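Local coordinates for protein calcium homeostasis modulator 1 (Oryzias latipes, PDB 6LMT) that forms an eight-subunit membrane channel of the calcium homeostasis modulator family, which probably passes ions and larger solutes such as ATP across the cell membrane, at residues 37-42 with 124-129; 75-80 with 97-102; 130-135 with 175-180. All coordinates share one frame; numbering follows the deposited sequence.

Contact 1: 37-42 with 124-129. With Y01 (cholesterol hemisuccinate), chain J.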
loop_
_atom_site.group_PDB
_atom_site.type_symbol
_atom_site.label_atom_id
_atom_site.label_comp_id
_atom_site.label_asym_id
_atom_site.label_seq_id
_atom_site.Cartn_x
_atom_site.Cartn_y
_atom_site.Cartn_z
ATOM N N PHE A 37 -17.681 -8.823 15.803
ATOM C CA PHE A 37 -18.929 -9.325 16.351
ATOM C C PHE A 37 -19.944 -8.201 16.346
ATOM O O PHE A 37 -19.640 -7.087 16.767
ATOM C CB PHE A 37 -18.712 -9.860 17.764
ATOM C CG PHE A 37 -19.887 -10.578 18.323
ATOM C CD1 PHE A 37 -20.166 -11.868 17.927
ATOM C CD2 PHE A 37 -20.722 -9.964 19.228
ATOM C CE1 PHE A 37 -21.251 -12.526 18.428
ATOM C CE2 PHE A 37 -21.811 -10.619 19.723
ATOM C CZ PHE A 37 -22.071 -11.902 19.330
ATOM N N GLU A 38 -21.135 -8.473 15.847
ATOM C CA GLU A 38 -22.178 -7.460 15.795
ATOM C C GLU A 38 -23.055 -7.683 17.016
ATOM O O GLU A 38 -23.809 -8.648 17.083
ATOM C CB GLU A 38 -22.960 -7.536 14.492
ATOM C CG GLU A 38 -23.582 -6.221 14.048
ATOM C CD GLU A 38 -24.985 -5.954 14.579
ATOM O OE1 GLU A 38 -25.751 -6.915 14.793
ATOM O OE2 GLU A 38 -25.333 -4.769 14.771
ATOM N N PHE A 39 -22.925 -6.788 17.984
ATOM C CA PHE A 39 -23.668 -6.845 19.230
ATOM C C PHE A 39 -25.135 -6.600 18.948
ATOM O O PHE A 39 -25.498 -5.560 18.402
ATOM C CB PHE A 39 -23.123 -5.778 20.176
ATOM C CG PHE A 39 -23.558 -5.925 21.588
ATOM C CD1 PHE A 39 -22.833 -6.693 22.466
ATOM C CD2 PHE A 39 -24.691 -5.295 22.045
ATOM C CE1 PHE A 39 -23.230 -6.817 23.767
ATOM C CE2 PHE A 39 -25.097 -5.437 23.336
ATOM C CZ PHE A 39 -24.369 -6.207 24.192
ATOM N N SER A 40 -25.981 -7.549 19.300
ATOM C CA SER A 40 -27.410 -7.446 19.019
ATOM C C SER A 40 -28.184 -7.727 20.288
ATOM O O SER A 40 -28.683 -8.838 20.460
ATOM C CB SER A 40 -27.809 -8.394 17.928
ATOM O OG SER A 40 -29.207 -8.403 17.785
ATOM N N CYS A 41 -28.309 -6.710 21.125
ATOM C CA CYS A 41 -29.077 -6.810 22.352
ATOM C C CYS A 41 -30.533 -7.108 22.017
ATOM O O CYS A 41 -31.065 -6.534 21.064
ATOM C CB CYS A 41 -28.950 -5.500 23.131
ATOM S SG CYS A 41 -29.665 -5.415 24.776
ATOM N N PRO A 42 -31.187 -8.030 22.728
ATOM C CA PRO A 42 -32.573 -8.376 22.399
ATOM C C PRO A 42 -33.537 -7.236 22.596
ATOM O O PRO A 42 -34.542 -7.177 21.884
ATOM C CB PRO A 42 -32.887 -9.502 23.384
ATOM C CG PRO A 42 -31.631 -9.936 23.879
ATOM C CD PRO A 42 -30.695 -8.828 23.851
ATOM N N PHE A 124 -22.727 -3.984 29.566
ATOM C CA PHE A 124 -23.394 -3.416 30.724
ATOM C C PHE A 124 -24.634 -2.656 30.326
ATOM O O PHE A 124 -25.581 -2.592 31.105
ATOM C CB PHE A 124 -22.497 -2.474 31.529
ATOM C CG PHE A 124 -21.571 -3.151 32.482
ATOM C CD1 PHE A 124 -21.329 -4.499 32.417
ATOM C CD2 PHE A 124 -21.078 -2.449 33.565
ATOM C CE1 PHE A 124 -20.510 -5.102 33.323
ATOM C CE2 PHE A 124 -20.271 -3.060 34.483
ATOM C CZ PHE A 124 -19.990 -4.384 34.359
ATOM N N LEU A 125 -24.638 -2.051 29.141
ATOM C CA LEU A 125 -25.812 -1.321 28.696
ATOM C C LEU A 125 -26.969 -2.262 28.441
ATOM O O LEU A 125 -28.111 -1.952 28.777
ATOM C CB LEU A 125 -25.485 -0.521 27.447
ATOM C CG LEU A 125 -26.593 0.355 26.886
ATOM C CD1 LEU A 125 -26.991 1.443 27.849
ATOM C CD2 LEU A 125 -26.141 0.927 25.592
ATOM N N CYS A 126 -26.688 -3.428 27.873
ATOM C CA CYS A 126 -27.735 -4.405 27.646
ATOM C C CYS A 126 -28.196 -5.020 28.958
ATOM O O CYS A 126 -29.391 -5.056 29.234
ATOM C CB CYS A 126 -27.235 -5.463 26.661
ATOM S SG CYS A 126 -28.473 -6.559 25.970
ATOM N N ALA A 127 -27.267 -5.426 29.817
ATOM C CA ALA A 127 -27.629 -6.176 31.010
ATOM C C ALA A 127 -28.275 -5.339 32.107
ATOM O O ALA A 127 -29.041 -5.882 32.903
ATOM C CB ALA A 127 -26.406 -6.868 31.573
ATOM N N PHE A 128 -28.005 -4.037 32.179
ATOM C CA PHE A 128 -28.347 -3.250 33.359
ATOM C C PHE A 128 -29.282 -2.093 33.054
ATOM O O PHE A 128 -29.467 -1.229 33.903
ATOM C CB PHE A 128 -27.076 -2.720 34.017
ATOM C CG PHE A 128 -26.214 -3.786 34.590
ATOM C CD1 PHE A 128 -26.767 -4.885 35.199
ATOM C CD2 PHE A 128 -24.853 -3.759 34.386
ATOM C CE1 PHE A 128 -25.977 -5.884 35.675
ATOM C CE2 PHE A 128 -24.065 -4.760 34.854
ATOM C CZ PHE A 128 -24.631 -5.824 35.500
ATOM N N SER A 129 -29.870 -2.041 31.870
ATOM C CA SER A 129 -30.739 -0.921 31.553
ATOM C C SER A 129 -32.115 -1.038 32.184
ATOM O O SER A 129 -32.799 -0.026 32.317
ATOM C CB SER A 129 -30.883 -0.766 30.047
ATOM O OG SER A 129 -31.537 -1.886 29.497
HETATM C CAA Y01 J . -15.299 -12.603 35.613
HETATM C CBA Y01 J . -15.354 -11.536 34.535
HETATM C CAB Y01 J . -15.776 -12.145 33.210
HETATM C CAN Y01 J . -16.272 -10.384 34.942
HETATM C CAJ Y01 J . -17.718 -10.743 35.160
HETATM C CAO Y01 J . -18.427 -9.751 36.047
HETATM C CBB Y01 J . -19.928 -9.988 36.281
HETATM C CAC Y01 J . -20.186 -11.475 36.510
HETATM C CBE Y01 J . -20.417 -9.099 37.445
HETATM C CAP Y01 J . -19.814 -7.668 37.376
HETATM C CAQ Y01 J . -20.960 -6.683 37.648
HETATM C CBG Y01 J . -21.929 -7.533 38.456
HETATM C CBI Y01 J . -21.944 -8.877 37.701
HETATM C CAE Y01 J . -22.677 -8.776 36.359
HETATM C CAU Y01 J . -22.668 -9.851 38.637
HETATM C CAS Y01 J . -24.088 -9.379 38.982
HETATM C CBF Y01 J . -24.162 -7.956 39.567
HETATM C CBD Y01 J . -23.315 -6.975 38.735
HETATM C CAK Y01 J . -23.243 -5.628 39.440
HETATM C CAI Y01 J . -24.616 -5.145 39.767
HETATM C CAZ Y01 J . -25.684 -5.928 39.810
HETATM C CAV Y01 J . -27.058 -5.343 40.039
HETATM C CBH Y01 J . -25.631 -7.451 39.725
HETATM C CAD Y01 J . -26.504 -7.901 38.537
HETATM C CAT Y01 J . -26.260 -7.969 41.039
HETATM C CAR Y01 J . -27.650 -7.378 41.314
HETATM C CBC Y01 J . -27.645 -5.868 41.329
HETATM O OAW Y01 J . -29.007 -5.359 41.434
HETATM C CAY Y01 J . -29.188 -4.068 41.707
HETATM O OAG Y01 J . -28.348 -3.355 42.177
HETATM C CAM Y01 J . -30.570 -3.602 41.346
HETATM C CAL Y01 J . -30.759 -2.103 41.471
HETATM C CAX Y01 J . -32.147 -1.592 41.131
HETATM O OAH Y01 J . -33.023 -2.422 40.812
HETATM O OAF Y01 J . -32.348 -0.363 41.183
#
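Cys41 and Cys126 are the closest backbone pair, with CA atoms 6.0 Å apart. Cys41 lies in the extended loop that follows helix 21-36. Cys126 lies on the short helix 122-128. The two sulfurs are joined as a disulfide, SG of Cys41 to SG of Cys126, at 2.0 Å. The bridge has a right-handed twist, with chi3 of 92°, close to the quarter turn that disulfides favour. In both cysteines SG stands opposite the backbone N (chi1 -174° in Cys41, -167° in Cys126), so each sulfur extends from its backbone into the gap.

Phe39 and Pro42 pack beside the bridge. Phe39 presents its ring edge, with CZ 3.9 Å from CB of Cys126, which lies near the ring plane. Cys126 SG also makes an oblique sulfur-aromatic contact with this ring, 5.5 Å from its centroid. Pro42 places CD 3.8 Å from SG of Cys126. From helix 48-70, Tyr51 and Leu55 pack on Phe39, and Asn48 touches both cysteines.

Phe124 and Phe128 meet a bound cholesterol hemisuccinate. CE1 of Phe128 lies 3.5 Å from sterol atom CAD. CE2 of Phe128 also sits over the centre of the Phe124 ring, 3.6 Å above its plane. On the loop, Glu38 forms a salt bridge with Lys178 of a neighbouring subunit, and O of Cys41 accepts a hydrogen bond from NH1 of Arg175 of the same neighbouring subunit.

The tie between loop and helix is therefore covalent, with apolar packing beside it. It fixes a loop that also takes part in the subunit interface.

Contact 2: 75-80 with 97-102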
loop_
_atom_site.group_PDB
_atom_site.type_symbol
_atom_site.label_atom_id
_atom_site.label_comp_id
_atom_site.label_asym_id
_atom_site.label_seq_id
_atom_site.Cartn_x
_atom_site.Cartn_y
_atom_site.Cartn_z
ATOM N N SER A 75 -1.321 -32.819 24.997
ATOM C CA SER A 75 -1.467 -34.249 24.785
ATOM C C SER A 75 -0.349 -35.011 25.465
ATOM O O SER A 75 -0.567 -36.114 25.973
ATOM C CB SER A 75 -1.491 -34.555 23.293
ATOM O OG SER A 75 -0.257 -34.220 22.696
ATOM N N VAL A 76 0.849 -34.427 25.493
ATOM C CA VAL A 76 1.986 -35.070 26.136
ATOM C C VAL A 76 1.823 -35.021 27.647
ATOM O O VAL A 76 2.168 -35.971 28.359
ATOM C CB VAL A 76 3.292 -34.401 25.677
ATOM C CG1 VAL A 76 4.477 -35.192 26.139
ATOM C CG2 VAL A 76 3.310 -34.242 24.180
ATOM N N LEU A 77 1.254 -33.930 28.152
ATOM C CA LEU A 77 0.933 -33.830 29.568
ATOM C C LEU A 77 -0.218 -34.752 29.951
ATOM O O LEU A 77 -0.217 -35.327 31.044
ATOM C CB LEU A 77 0.619 -32.374 29.910
ATOM C CG LEU A 77 0.111 -32.006 31.296
ATOM C CD1 LEU A 77 1.051 -32.470 32.364
ATOM C CD2 LEU A 77 -0.060 -30.516 31.364
ATOM N N ALA A 78 -1.213 -34.901 29.074
ATOM C CA ALA A 78 -2.302 -35.827 29.363
ATOM C C ALA A 78 -1.833 -37.270 29.307
ATOM O O ALA A 78 -2.373 -38.122 30.023
ATOM C CB ALA A 78 -3.457 -35.618 28.393
ATOM N N GLU A 79 -0.835 -37.553 28.466
ATOM C CA GLU A 79 -0.213 -38.871 28.432
ATOM C C GLU A 79 0.464 -39.196 29.756
ATOM O O GLU A 79 0.310 -40.299 30.286
ATOM C CB GLU A 79 0.797 -38.936 27.288
ATOM C CG GLU A 79 1.588 -40.228 27.228
ATOM C CD GLU A 79 0.752 -41.412 26.818
ATOM O OE1 GLU A 79 -0.194 -41.217 26.036
ATOM O OE2 GLU A 79 1.025 -42.536 27.288
ATOM N N GLU A 80 1.202 -38.236 30.315
ATOM C CA GLU A 80 1.919 -38.470 31.561
ATOM C C GLU A 80 0.989 -38.604 32.755
ATOM O O GLU A 80 1.278 -39.374 33.673
ATOM C CB GLU A 80 2.905 -37.337 31.820
ATOM C CG GLU A 80 4.003 -37.252 30.801
ATOM C CD GLU A 80 4.936 -38.423 30.871
ATOM O OE1 GLU A 80 5.173 -38.926 31.988
ATOM O OE2 GLU A 80 5.430 -38.847 29.807
ATOM N N TYR A 97 3.905 -27.762 37.282
ATOM C CA TYR A 97 4.449 -26.525 36.746
ATOM C C TYR A 97 4.093 -26.373 35.280
ATOM O O TYR A 97 3.832 -25.265 34.804
ATOM C CB TYR A 97 5.962 -26.482 36.928
ATOM C CG TYR A 97 6.499 -25.150 36.543
ATOM C CD1 TYR A 97 6.325 -24.077 37.388
ATOM C CD2 TYR A 97 7.121 -24.940 35.322
ATOM C CE1 TYR A 97 6.768 -22.851 37.052
ATOM C CE2 TYR A 97 7.567 -23.698 34.973
ATOM C CZ TYR A 97 7.386 -22.658 35.853
ATOM O OH TYR A 97 7.811 -21.392 35.566
ATOM N N MET A 98 4.074 -27.486 34.563
ATOM C CA MET A 98 3.750 -27.513 33.146
ATOM C C MET A 98 2.303 -27.118 32.896
ATOM O O MET A 98 2.011 -26.340 31.984
ATOM C CB MET A 98 4.009 -28.923 32.675
ATOM C CG MET A 98 3.994 -29.228 31.264
ATOM S SD MET A 98 4.205 -31.010 31.406
ATOM C CE MET A 98 5.852 -31.150 32.079
ATOM N N LEU A 99 1.391 -27.665 33.699
ATOM C CA LEU A 99 -0.018 -27.312 33.623
ATOM C C LEU A 99 -0.245 -25.849 33.967
ATOM O O LEU A 99 -1.074 -25.182 33.341
ATOM C CB LEU A 99 -0.808 -28.209 34.565
ATOM C CG LEU A 99 -2.305 -27.997 34.703
ATOM C CD1 LEU A 99 -3.016 -28.231 33.392
ATOM C CD2 LEU A 99 -2.824 -28.924 35.759
ATOM N N CYS A 100 0.493 -25.331 34.945
ATOM C CA CYS A 100 0.368 -23.930 35.312
ATOM C C CYS A 100 0.902 -23.013 34.222
ATOM O O CYS A 100 0.386 -21.911 34.040
ATOM C CB CYS A 100 1.087 -23.689 36.635
ATOM S SG CYS A 100 0.913 -22.038 37.304
ATOM N N SER A 101 1.908 -23.460 33.474
ATOM C CA SER A 101 2.441 -22.671 32.368
ATOM C C SER A 101 1.447 -22.561 31.220
ATOM O O SER A 101 1.283 -21.487 30.635
ATOM C CB SER A 101 3.736 -23.302 31.875
ATOM O OG SER A 101 4.190 -22.677 30.696
ATOM N N ILE A 102 0.787 -23.666 30.881
ATOM C CA ILE A 102 -0.202 -23.663 29.810
ATOM C C ILE A 102 -1.421 -22.842 30.208
ATOM O O ILE A 102 -1.978 -22.100 29.393
ATOM C CB ILE A 102 -0.581 -25.112 29.456
ATOM C CG1 ILE A 102 0.636 -25.875 28.966
ATOM C CG2 ILE A 102 -1.605 -25.152 28.379
ATOM C CD1 ILE A 102 0.392 -27.353 28.814
#
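Two successive helices, 74-82 and 92-105, pack roughly antiparallel here, and Leu77 of the first projects onto Met98, Leu99 and Ile102 of the second. The axes of the segments 75-80 and 97-102 run at 150° to each other and come within 11.0 Å. The closest backbone pair is Leu77 and Leu99, with CA atoms 7.7 Å apart.

Leu77 carries the whole contact on its side. Its two methyl groups divide the work. CD1 meets the thioether of Met98, 3.6 Å from SD. CD2 rests on the backbone of the second helix, 3.9 Å from CA of Leu99, and also touches the side chain there, 4.0 Å from CB. The same methyl meets CD1 of Ile102 at 4.1 Å, one helical turn on from Met98. Leu77 and Met98 run past each other in opposite directions. The Met98 chain is extended through CG and SD, then bends at its last torsion (chi3 -66°), which turns CE away from the extended line.

Leu95, a turn before Met98 and Leu99, extends the apolar strip along Leu77. Trp217 of the long helix 210-258 packs on both Val76 and Met98. Ser75 packs on Arg200 and Glu79 on Cys205, both of a neighbouring subunit.

The interface is purely apolar, built from one leucine on three residues of the partner helix. Two helices in sequence, joined by a short loop and running roughly antiparallel, form a helical hairpin, here pinned by Leu77.

Contact 3: 130-135 with 175-180. With Y01 (cholesterol hemisuccinate), chain J.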
loop_
_atom_site.group_PDB
_atom_site.type_symbol
_atom_site.label_atom_id
_atom_site.label_comp_id
_atom_site.label_asym_id
_atom_site.label_seq_id
_atom_site.Cartn_x
_atom_site.Cartn_y
_atom_site.Cartn_z
ATOM N N ILE A 130 -32.545 -2.237 32.576
ATOM C CA ILE A 130 -33.787 -2.344 33.333
ATOM C C ILE A 130 -33.583 -2.063 34.808
ATOM O O ILE A 130 -34.562 -1.972 35.552
ATOM C CB ILE A 130 -34.450 -3.728 33.210
ATOM C CG1 ILE A 130 -33.534 -4.805 33.757
ATOM C CG2 ILE A 130 -34.815 -4.031 31.792
ATOM C CD1 ILE A 130 -34.213 -6.110 33.921
ATOM N N ASN A 131 -32.343 -1.945 35.252
ATOM C CA ASN A 131 -32.008 -1.594 36.618
ATOM C C ASN A 131 -31.852 -0.102 36.806
ATOM O O ASN A 131 -31.472 0.331 37.891
ATOM C CB ASN A 131 -30.722 -2.294 37.039
ATOM C CG ASN A 131 -30.894 -3.772 37.189
ATOM O OD1 ASN A 131 -31.875 -4.236 37.749
ATOM N ND2 ASN A 131 -29.948 -4.525 36.675
ATOM N N LEU A 132 -32.129 0.688 35.783
ATOM C CA LEU A 132 -31.962 2.121 35.881
ATOM C C LEU A 132 -33.082 2.751 36.680
ATOM O O LEU A 132 -34.143 2.167 36.894
ATOM C CB LEU A 132 -31.905 2.763 34.505
ATOM C CG LEU A 132 -30.605 2.549 33.753
ATOM C CD1 LEU A 132 -30.755 3.063 32.370
ATOM C CD2 LEU A 132 -29.512 3.282 34.456
ATOM N N ASP A 133 -32.814 3.962 37.138
ATOM C CA ASP A 133 -33.772 4.810 37.833
ATOM C C ASP A 133 -33.930 6.020 36.927
ATOM O O ASP A 133 -33.111 6.938 36.970
ATOM C CB ASP A 133 -33.253 5.184 39.213
ATOM C CG ASP A 133 -34.305 5.786 40.091
ATOM O OD1 ASP A 133 -35.463 5.887 39.650
ATOM O OD2 ASP A 133 -33.973 6.164 41.231
ATOM N N ILE A 134 -34.972 6.023 36.093
ATOM C CA ILE A 134 -34.962 6.869 34.903
ATOM C C ILE A 134 -35.248 8.332 35.205
ATOM O O ILE A 134 -35.114 9.184 34.316
ATOM C CB ILE A 134 -35.946 6.253 33.893
ATOM C CG1 ILE A 134 -35.542 6.607 32.462
ATOM C CG2 ILE A 134 -37.349 6.706 34.176
ATOM C CD1 ILE A 134 -34.194 6.046 32.081
ATOM N N GLU A 135 -35.581 8.662 36.452
ATOM C CA GLU A 135 -35.800 10.047 36.839
ATOM C C GLU A 135 -34.511 10.850 36.922
ATOM O O GLU A 135 -34.570 12.076 37.051
ATOM C CB GLU A 135 -36.531 10.096 38.176
ATOM C CG GLU A 135 -38.004 9.764 38.081
ATOM C CD GLU A 135 -38.305 8.277 38.043
ATOM O OE1 GLU A 135 -37.369 7.462 38.164
ATOM O OE2 GLU A 135 -39.494 7.926 37.885
ATOM N N ARG A 175 -24.452 7.092 28.621
ATOM C CA ARG A 175 -23.209 7.647 29.142
ATOM C C ARG A 175 -22.965 7.272 30.586
ATOM O O ARG A 175 -21.816 7.075 30.982
ATOM C CB ARG A 175 -23.210 9.156 29.010
ATOM C CG ARG A 175 -22.886 9.614 27.655
ATOM C CD ARG A 175 -22.922 11.071 27.629
ATOM N NE ARG A 175 -22.465 11.602 26.361
ATOM C CZ ARG A 175 -21.200 11.893 26.090
ATOM N NH1 ARG A 175 -20.272 11.714 27.004
ATOM N NH2 ARG A 175 -20.870 12.387 24.917
ATOM N N TYR A 176 -24.026 7.179 31.376
ATOM C CA TYR A 176 -23.899 6.772 32.764
ATOM C C TYR A 176 -23.449 5.327 32.894
ATOM O O TYR A 176 -22.572 5.019 33.701
ATOM C CB TYR A 176 -25.228 7.010 33.464
ATOM C CG TYR A 176 -25.335 6.454 34.845
ATOM C CD1 TYR A 176 -24.575 6.957 35.877
ATOM C CD2 TYR A 176 -26.237 5.454 35.126
ATOM C CE1 TYR A 176 -24.686 6.464 37.136
ATOM C CE2 TYR A 176 -26.358 4.957 36.385
ATOM C CZ TYR A 176 -25.581 5.469 37.388
ATOM O OH TYR A 176 -25.694 4.972 38.655
ATOM N N ILE A 177 -24.018 4.427 32.101
ATOM C CA ILE A 177 -23.658 3.022 32.219
ATOM C C ILE A 177 -22.302 2.742 31.584
ATOM O O ILE A 177 -21.533 1.933 32.103
ATOM C CB ILE A 177 -24.789 2.156 31.640
ATOM C CG1 ILE A 177 -26.031 2.291 32.508
ATOM C CG2 ILE A 177 -24.435 0.713 31.605
ATOM C CD1 ILE A 177 -27.248 1.656 31.915
ATOM N N LYS A 178 -21.956 3.429 30.502
ATOM C CA LYS A 178 -20.654 3.226 29.890
ATOM C C LYS A 178 -19.527 3.756 30.767
ATOM O O LYS A 178 -18.430 3.198 30.761
ATOM C CB LYS A 178 -20.625 3.868 28.510
ATOM C CG LYS A 178 -19.376 3.588 27.744
ATOM C CD LYS A 178 -19.419 4.085 26.351
ATOM C CE LYS A 178 -18.115 3.781 25.674
ATOM N NZ LYS A 178 -18.164 4.185 24.263
ATOM N N CYS A 179 -19.798 4.791 31.557
ATOM C CA CYS A 179 -18.854 5.255 32.563
ATOM C C CYS A 179 -18.580 4.199 33.626
ATOM O O CYS A 179 -17.423 3.974 33.994
ATOM C CB CYS A 179 -19.389 6.530 33.204
ATOM S SG CYS A 179 -18.529 7.028 34.655
ATOM N N ILE A 180 -19.626 3.557 34.143
ATOM C CA ILE A 180 -19.460 2.519 35.154
ATOM C C ILE A 180 -18.770 1.295 34.564
ATOM O O ILE A 180 -17.965 0.638 35.226
ATOM C CB ILE A 180 -20.831 2.175 35.762
ATOM C CG1 ILE A 180 -21.386 3.372 36.507
ATOM C CG2 ILE A 180 -20.782 0.981 36.688
ATOM C CD1 ILE A 180 -22.777 3.184 36.928
HETATM C CAA Y01 J . -15.299 -12.603 35.613
HETATM C CBA Y01 J . -15.354 -11.536 34.535
HETATM C CAB Y01 J . -15.776 -12.145 33.210
HETATM C CAN Y01 J . -16.272 -10.384 34.942
HETATM C CAJ Y01 J . -17.718 -10.743 35.160
HETATM C CAO Y01 J . -18.427 -9.751 36.047
HETATM C CBB Y01 J . -19.928 -9.988 36.281
HETATM C CAC Y01 J . -20.186 -11.475 36.510
HETATM C CBE Y01 J . -20.417 -9.099 37.445
HETATM C CAP Y01 J . -19.814 -7.668 37.376
HETATM C CAQ Y01 J . -20.960 -6.683 37.648
HETATM C CBG Y01 J . -21.929 -7.533 38.456
HETATM C CBI Y01 J . -21.944 -8.877 37.701
HETATM C CAE Y01 J . -22.677 -8.776 36.359
HETATM C CAU Y01 J . -22.668 -9.851 38.637
HETATM C CAS Y01 J . -24.088 -9.379 38.982
HETATM C CBF Y01 J . -24.162 -7.956 39.567
HETATM C CBD Y01 J . -23.315 -6.975 38.735
HETATM C CAK Y01 J . -23.243 -5.628 39.440
HETATM C CAI Y01 J . -24.616 -5.145 39.767
HETATM C CAZ Y01 J . -25.684 -5.928 39.810
HETATM C CAV Y01 J . -27.058 -5.343 40.039
HETATM C CBH Y01 J . -25.631 -7.451 39.725
HETATM C CAD Y01 J . -26.504 -7.901 38.537
HETATM C CAT Y01 J . -26.260 -7.969 41.039
HETATM C CAR Y01 J . -27.650 -7.378 41.314
HETATM C CBC Y01 J . -27.645 -5.868 41.329
HETATM O OAW Y01 J . -29.007 -5.359 41.434
HETATM C CAY Y01 J . -29.188 -4.068 41.707
HETATM O OAG Y01 J . -28.348 -3.355 42.177
HETATM C CAM Y01 J . -30.570 -3.602 41.346
HETATM C CAL Y01 J . -30.759 -2.103 41.471
HETATM C CAX Y01 J . -32.147 -1.592 41.131
HETATM O OAH Y01 J . -33.023 -2.422 40.812
HETATM O OAF Y01 J . -32.348 -0.363 41.183
#
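Leu132 of the loop 130-135 reaches across to Tyr176 and Ile177 on the long helix 167-202, and the residues before it face elsewhere. Ile130 packs on Leu152 of helix 148-155. Asn131 borders the succinate end of a bound cholesterol hemisuccinate. OD1 of Asn131 lies 3.7 Å from succinate oxygen OAH, and O of Asn131 lies 3.5 Å from succinate oxygen OAF. These are proximities, with no hydrogen bond assigned.

Leu132 comes next. Its CG stands opposite the carbonyl carbon (chi1 -74°), and the branch ends meet the helix. CD1 and CD2 both lie 3.8 Å from CD1 of Ile177, so the two side chains touch tip to tip. CD2 also lies at the edge of the Tyr176 ring, near its plane and 4.0 Å from CD2 of that ring. One face of the ring is covered by Ile180 CD1, placed toward the rim. Leu132 also touches Ala173, while Phe137 packs on both Leu132 and Tyr176.

Ile134 begins a short 3-10 segment and packs on Leu155 and Val169. The loop follows helix 122-128 and lies against helix 167-202. Ile130 and Ile134 touch helix 148-155, while Ile177 also packs on Phe124 and Leu125 of helix 122-128.

Overall arrangement
Along the chain, contact 2 falls between the two segments of contact 1, and contact 3 begins after both. Contacts 1 and 3 are neighbours, with centres 13 Å apart. They touch where Ile177 packs against Phe124 and Leu125, and one cholesterol hemisuccinate borders both. Contact 2 lies across the centre of the chain, 38 Å from contact 1 and 45 Å from contact 3, centre to centre. The disulfide end is consistent with the extracellular side, and contact 2 with the cytoplasmic side. Helix 167-202 of contact 3 meets the 37-42 loop of contact 1 of an adjacent subunit, so this end links subunits of the octamer.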